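Local coordinates for Boca/mesd chaperone for ywtd beta-propeller-egf protein 1 (Caenorhabditis elegans, PDB 3OFG) that probably acts in the endoplasmic reticulum as a chaperone that helps beta-propeller domains of LDL-receptor-type proteins to mature, here as its structured domain, at residues Asp27-Thr32 against Ile55-Ala60; Asn46-Gln51 against Gly67-Glu72. All coordinates share one frame; numbering follows the deposited sequence. Where two conformers were deposited one is given.

Overall arrangement
From the N terminus the chain runs through strand 12-17 and a long loop into helix 29-45. At the start of that helix, residues 27-32 meet the turn between strands 50-56 and 59-64, so interaction 1 closes a loop made of the helix and the first of those strands. Interaction 2 opens where the same helix has ended, at residues 46-51, and closes on 67-72 after the hairpin, at the beginning of helix 70-78. The two loops cross rather than nest. The centres of the two contacts lie about 21 Å apart, on opposite sides of the chain's centre: one ties a helix to the hairpin's turn, the other joins the stretch leaving helix 29-45 to the start of helix 70-78.

Interaction 1. Residues Asp27-Thr32 against Ile55-Ala60; sequences DIRPFT and IDDNRA
Arg-29, in the first turn of helix 29-45, lies over Asp-57 with 4.2 Å between the CA atoms, and the Asp-57 carbonyl points at the helix start, where Arg-29 CA makes a CA-H...O contact with Asp-57 O. Thr-32, one turn on, uses the same oxygen: its OG1 donates to Asp-57 O over 2.8 Å, tilted 21° from the carbonyl plane. With CG swung anti to its own N (chi1 -167°) and the chain bent at chi3, Arg-29 crosses the Asp-57 side chain at about a right angle, its CB, CD and NE all turned to OD1. Arg-29 NE gives Asp-57 OD1 a nearly straight salt-bridge hydrogen bond of 2.8 Å in the guanidinium plane, the carboxylate plane standing at 90° to it; NH2 adds only a weak bond to the same oxygen. Asp-56 O sits over one guanidinium face. Asp-57 belongs to a type I turn, Asp-56 to Arg-59, that closes a beta hairpin, and a classic bulge, Ile-55 and Asp-56 facing Arg-59, lies at its base. A leucine at Arg-29 would probably leave the Asp-57 carboxylate without its charged mate and freer to turn. On the flank, Ile-28 CG1 packs 3.9 Å from Asn-58 CB. Behind the turn, Arg-59 NH2 bridges to Asp-56 OD2 at 2.8 Å, and Asp-56 OD1 also pairs with Arg-59 of the second subunit.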
# COMPACT_ATOMS: atom_id res chain seq x y z
N ASP A 27 5.46 1.01 18.46
CA ASP A 27 4.52 -0.10 18.58
C ASP A 27 3.22 0.41 19.21
O ASP A 27 2.90 0.16 20.37
CB ASP A 27 5.11 -1.30 19.37
CG ASP A 27 5.42 -0.98 20.81
OD1 ASP A 27 6.01 0.08 21.07
OD2 ASP A 27 5.07 -1.81 21.69
N ILE A 28 2.48 1.16 18.39
CA ILE A 28 1.25 1.82 18.83
C ILE A 28 0.10 1.39 17.91
O ILE A 28 -0.79 2.17 17.60
CB ILE A 28 1.39 3.35 18.84
CG1 ILE A 28 1.87 3.90 17.49
CG2 ILE A 28 2.33 3.78 19.96
CD1 ILE A 28 1.72 5.43 17.37
N ARG A 29 0.04 0.11 17.56
CA ARG A 29 -0.98 -0.34 16.62
C ARG A 29 -2.41 -0.05 17.05
O ARG A 29 -3.22 0.35 16.22
CB ARG A 29 -0.83 -1.83 16.27
CG ARG A 29 -1.68 -2.19 15.05
CD ARG A 29 -1.38 -3.59 14.54
NE ARG A 29 -0.18 -3.61 13.72
CZ ARG A 29 -0.17 -3.66 12.39
NH1 ARG A 29 -1.30 -3.69 11.70
NH2 ARG A 29 0.99 -3.68 11.75
N PRO A 30 -2.78 -0.27 18.32
CA PRO A 30 -4.18 0.04 18.67
C PRO A 30 -4.54 1.52 18.40
O PRO A 30 -5.62 1.85 17.96
CB PRO A 30 -4.26 -0.25 20.18
CG PRO A 30 -3.07 -1.14 20.48
CD PRO A 30 -2.01 -0.87 19.43
N PHE A 31 -3.60 2.40 18.68
CA PHE A 31 -3.78 3.84 18.52
C PHE A 31 -3.85 4.18 17.03
O PHE A 31 -4.73 4.94 16.58
CB PHE A 31 -2.61 4.51 19.23
CG PHE A 31 -2.69 6.00 19.34
CD1 PHE A 31 -3.37 6.59 20.39
CD2 PHE A 31 -1.99 6.81 18.48
CE1 PHE A 31 -3.39 7.98 20.52
CE2 PHE A 31 -2.02 8.20 18.62
CZ PHE A 31 -2.70 8.76 19.65
N THR A 32 -2.98 3.59 16.23
CA THR A 32 -3.03 3.80 14.78
C THR A 32 -4.32 3.28 14.19
O THR A 32 -4.94 3.96 13.38
CB THR A 32 -1.85 3.08 14.15
OG1 THR A 32 -0.67 3.67 14.70
CG2 THR A 32 -1.83 3.20 12.63
N ILE A 55 -0.31 -0.93 7.67
CA ILE A 55 0.80 -1.74 7.17
C ILE A 55 1.98 -1.81 8.14
O ILE A 55 2.88 -2.62 7.97
CB ILE A 55 1.30 -1.24 5.80
CG1 ILE A 55 1.74 0.23 5.86
CG2 ILE A 55 0.21 -1.44 4.75
CD1 ILE A 55 2.57 0.65 4.64
N ASP A 56 2.00 -0.95 9.16
CA ASP A 56 2.97 -1.02 10.25
C ASP A 56 2.23 -0.60 11.51
O ASP A 56 1.12 -0.06 11.44
CB ASP A 56 4.14 -0.06 10.03
CG ASP A 56 5.01 -0.46 8.89
OD1 ASP A 56 5.79 -1.43 9.05
OD2 ASP A 56 4.94 0.20 7.85
N ASP A 57 2.85 -0.80 12.66
CA ASP A 57 2.18 -0.44 13.91
C ASP A 57 1.91 1.06 14.01
O ASP A 57 1.02 1.48 14.75
CB ASP A 57 3.02 -0.83 15.13
CG ASP A 57 3.17 -2.32 15.29
OD1 ASP A 57 2.36 -3.09 14.75
OD2 ASP A 57 4.12 -2.70 16.02
N ASN A 58 2.66 1.85 13.24
CA ASN A 58 2.51 3.31 13.22
C ASN A 58 2.44 3.91 11.82
O ASN A 58 2.80 5.06 11.61
CB ASN A 58 3.66 3.96 14.01
CG ASN A 58 5.01 3.73 13.36
OD1 ASN A 58 5.15 2.88 12.48
ND2 ASN A 58 6.01 4.48 13.82
N ARG A 59 1.94 3.15 10.86
CA ARG A 59 1.84 3.66 9.51
C ARG A 59 0.72 2.97 8.77
O ARG A 59 0.54 1.75 8.89
CB ARG A 59 3.15 3.48 8.75
CG ARG A 59 3.22 4.26 7.42
CD ARG A 59 4.63 4.30 6.82
NE ARG A 59 5.16 2.96 6.64
CZ ARG A 59 5.55 2.43 5.48
NH1 ARG A 59 5.53 3.13 4.37
NH2 ARG A 59 5.98 1.18 5.47
N ALA A 60 -0.05 3.75 8.03
CA ALA A 60 -1.15 3.22 7.23
C ALA A 60 -1.13 3.75 5.81
O ALA A 60 -0.57 4.80 5.53
CB ALA A 60 -2.47 3.54 7.91
O HOH W 1 0.93 -5.33 8.76

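Interaction 2. Residues Asn46-Gln51 against Gly67-Glu72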
# COMPACT_ATOMS: atom_id res chain seq x y z
N ASN A 46 -16.58 14.39 4.46
CA ASN A 46 -16.14 15.45 3.56
C ASN A 46 -16.15 14.96 2.10
O ASN A 46 -15.60 15.62 1.22
CB ASN A 46 -14.72 15.91 3.91
CG ASN A 46 -14.64 16.61 5.21
OD1 ASN A 46 -15.66 16.96 5.80
ND2 ASN A 46 -13.41 16.83 5.70
N HIS A 47 -16.74 13.80 1.88
CA HIS A 47 -16.97 13.26 0.55
C HIS A 47 -15.71 12.72 -0.13
O HIS A 47 -15.61 12.73 -1.35
CB HIS A 47 -17.69 14.32 -0.30
CG HIS A 47 -18.75 15.03 0.48
ND1 HIS A 47 -19.82 14.35 1.01
CD2 HIS A 47 -18.83 16.29 0.94
CE1 HIS A 47 -20.55 15.18 1.73
NE2 HIS A 47 -19.97 16.37 1.71
N VAL A 48 -14.76 12.25 0.68
CA VAL A 48 -13.57 11.58 0.19
C VAL A 48 -13.62 10.12 0.61
O VAL A 48 -13.43 9.81 1.79
CB VAL A 48 -12.32 12.23 0.76
CG1 VAL A 48 -11.07 11.53 0.23
CG2 VAL A 48 -12.26 13.70 0.37
N ASP A 49 -13.90 9.22 -0.33
CA ASP A 49 -13.93 7.79 -0.08
C ASP A 49 -12.53 7.19 -0.20
O ASP A 49 -11.82 7.43 -1.16
CB ASP A 49 -14.85 7.11 -1.11
CG ASP A 49 -16.30 7.47 -0.94
OD1 ASP A 49 -16.78 7.47 0.21
OD2 ASP A 49 -16.97 7.73 -1.98
N LEU A 50 -12.16 6.37 0.77
CA LEU A 50 -10.86 5.74 0.75
C LEU A 50 -10.93 4.42 1.50
O LEU A 50 -11.82 4.21 2.31
CB LEU A 50 -9.78 6.66 1.35
CG LEU A 50 -10.03 7.00 2.80
CD1 LEU A 50 -9.31 6.01 3.72
CD2 LEU A 50 -9.60 8.43 3.15
N GLN A 51 -9.96 3.56 1.23
CA GLN A 51 -9.78 2.28 1.91
C GLN A 51 -8.50 2.36 2.73
O GLN A 51 -7.49 2.86 2.23
CB GLN A 51 -9.71 1.15 0.86
CG GLN A 51 -9.56 -0.25 1.44
CD GLN A 51 -9.73 -1.33 0.38
OE1 GLN A 51 -9.72 -1.06 -0.79
NE2 GLN A 51 -9.88 -2.56 0.83
N GLY A 67 -8.41 9.57 -7.06
CA GLY A 67 -7.09 10.13 -6.82
C GLY A 67 -6.99 11.64 -6.82
O GLY A 67 -6.09 12.22 -6.18
N GLU A 68 -7.90 12.30 -7.53
CA GLU A 68 -7.94 13.76 -7.55
C GLU A 68 -8.06 14.36 -6.14
O GLU A 68 -7.71 15.52 -5.93
CB GLU A 68 -9.12 14.24 -8.42
N GLN A 69 -8.57 13.57 -5.20
CA GLN A 69 -8.83 14.03 -3.84
C GLN A 69 -7.65 13.85 -2.89
O GLN A 69 -7.74 14.17 -1.71
CB GLN A 69 -10.05 13.31 -3.27
CG GLN A 69 -11.29 13.56 -4.11
CD GLN A 69 -12.50 12.96 -3.50
OE1 GLN A 69 -12.59 11.77 -3.30
NE2 GLN A 69 -13.46 13.80 -3.16
N ALA A 70 -6.53 13.33 -3.40
CA ALA A 70 -5.39 13.01 -2.55
C ALA A 70 -4.89 14.23 -1.82
O ALA A 70 -4.48 14.15 -0.66
CB ALA A 70 -4.26 12.41 -3.37
N PHE A 71 -4.90 15.38 -2.48
CA PHE A 71 -4.40 16.57 -1.86
C PHE A 71 -5.33 17.10 -0.78
O PHE A 71 -4.86 17.57 0.22
CB PHE A 71 -4.08 17.60 -2.94
CG PHE A 71 -2.91 17.17 -3.77
CD1 PHE A 71 -1.64 17.35 -3.30
CD2 PHE A 71 -3.10 16.48 -4.94
CE1 PHE A 71 -0.56 16.90 -4.02
CE2 PHE A 71 -2.01 16.02 -5.68
CZ PHE A 71 -0.75 16.23 -5.20
N GLU A 72 -6.63 17.01 -1.00
CA GLU A 72 -7.59 17.38 0.03
C GLU A 72 -7.37 16.51 1.26
O GLU A 72 -7.39 17.00 2.39
CB GLU A 72 -9.02 17.19 -0.51
CG GLU A 72 -10.13 17.44 0.51
CD GLU A 72 -11.54 17.19 -0.06
OE1 GLU A 72 -11.68 16.89 -1.26
OE2 GLU A 72 -12.51 17.29 0.73
O HOH W 2 -11.48 17.29 3.34
O HOH W 3 -14.56 16.85 -1.10
O HOH W 4 -11.19 9.32 -3.13
O HOH W 5 -14.61 10.01 -3.10
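Gln-69 reaches across to the loop at His-47 and Val-48 from just before helix 70-78. Gln-69 CB lies 4.1 Å from Val-48 CG1, and the chain then runs out extended, so that the glutamine and valine side chains lie alongside, pointing opposite ways. The amide carbon, Gln-69 CD, comes 3.9 Å from Val-48 CG2. At the tip the two amide atoms divide the work. Gln-69 NE2 donates to His-47 O (3.0 Å, 162° at the hydrogen), a bond in the plane of the Gln-69 amide but reaching the carbonyl from above its plane. Gln-69 OE1 lies 3.6 Å from Val-48 CA and meets two waters: water 5, which accepts from Asp-49 N, and water 4, which also lies within hydrogen-bonding distance of Asp-49 O. His-47, with positive phi, is the C-prime residue of the Schellman motif that ends helix 29-45, so Gln-69 holds the backbone exactly where the chain leaves that helix for strand 50-56. One turn along, Glu-72 lays its carboxylate against Val-48, with Glu-72 CD 3.6 Å from Val-48 CG2; CG anti to the backbone N (chi1 175°) and an extended chain carry it that far. Glu-72 OE2 accepts from water 2 at 2.8 Å, and that water takes a weak bond from Asn-46 ND2. Beneath, Val-48 and Ala-70 both rest on Phe-64 of strand 59-64.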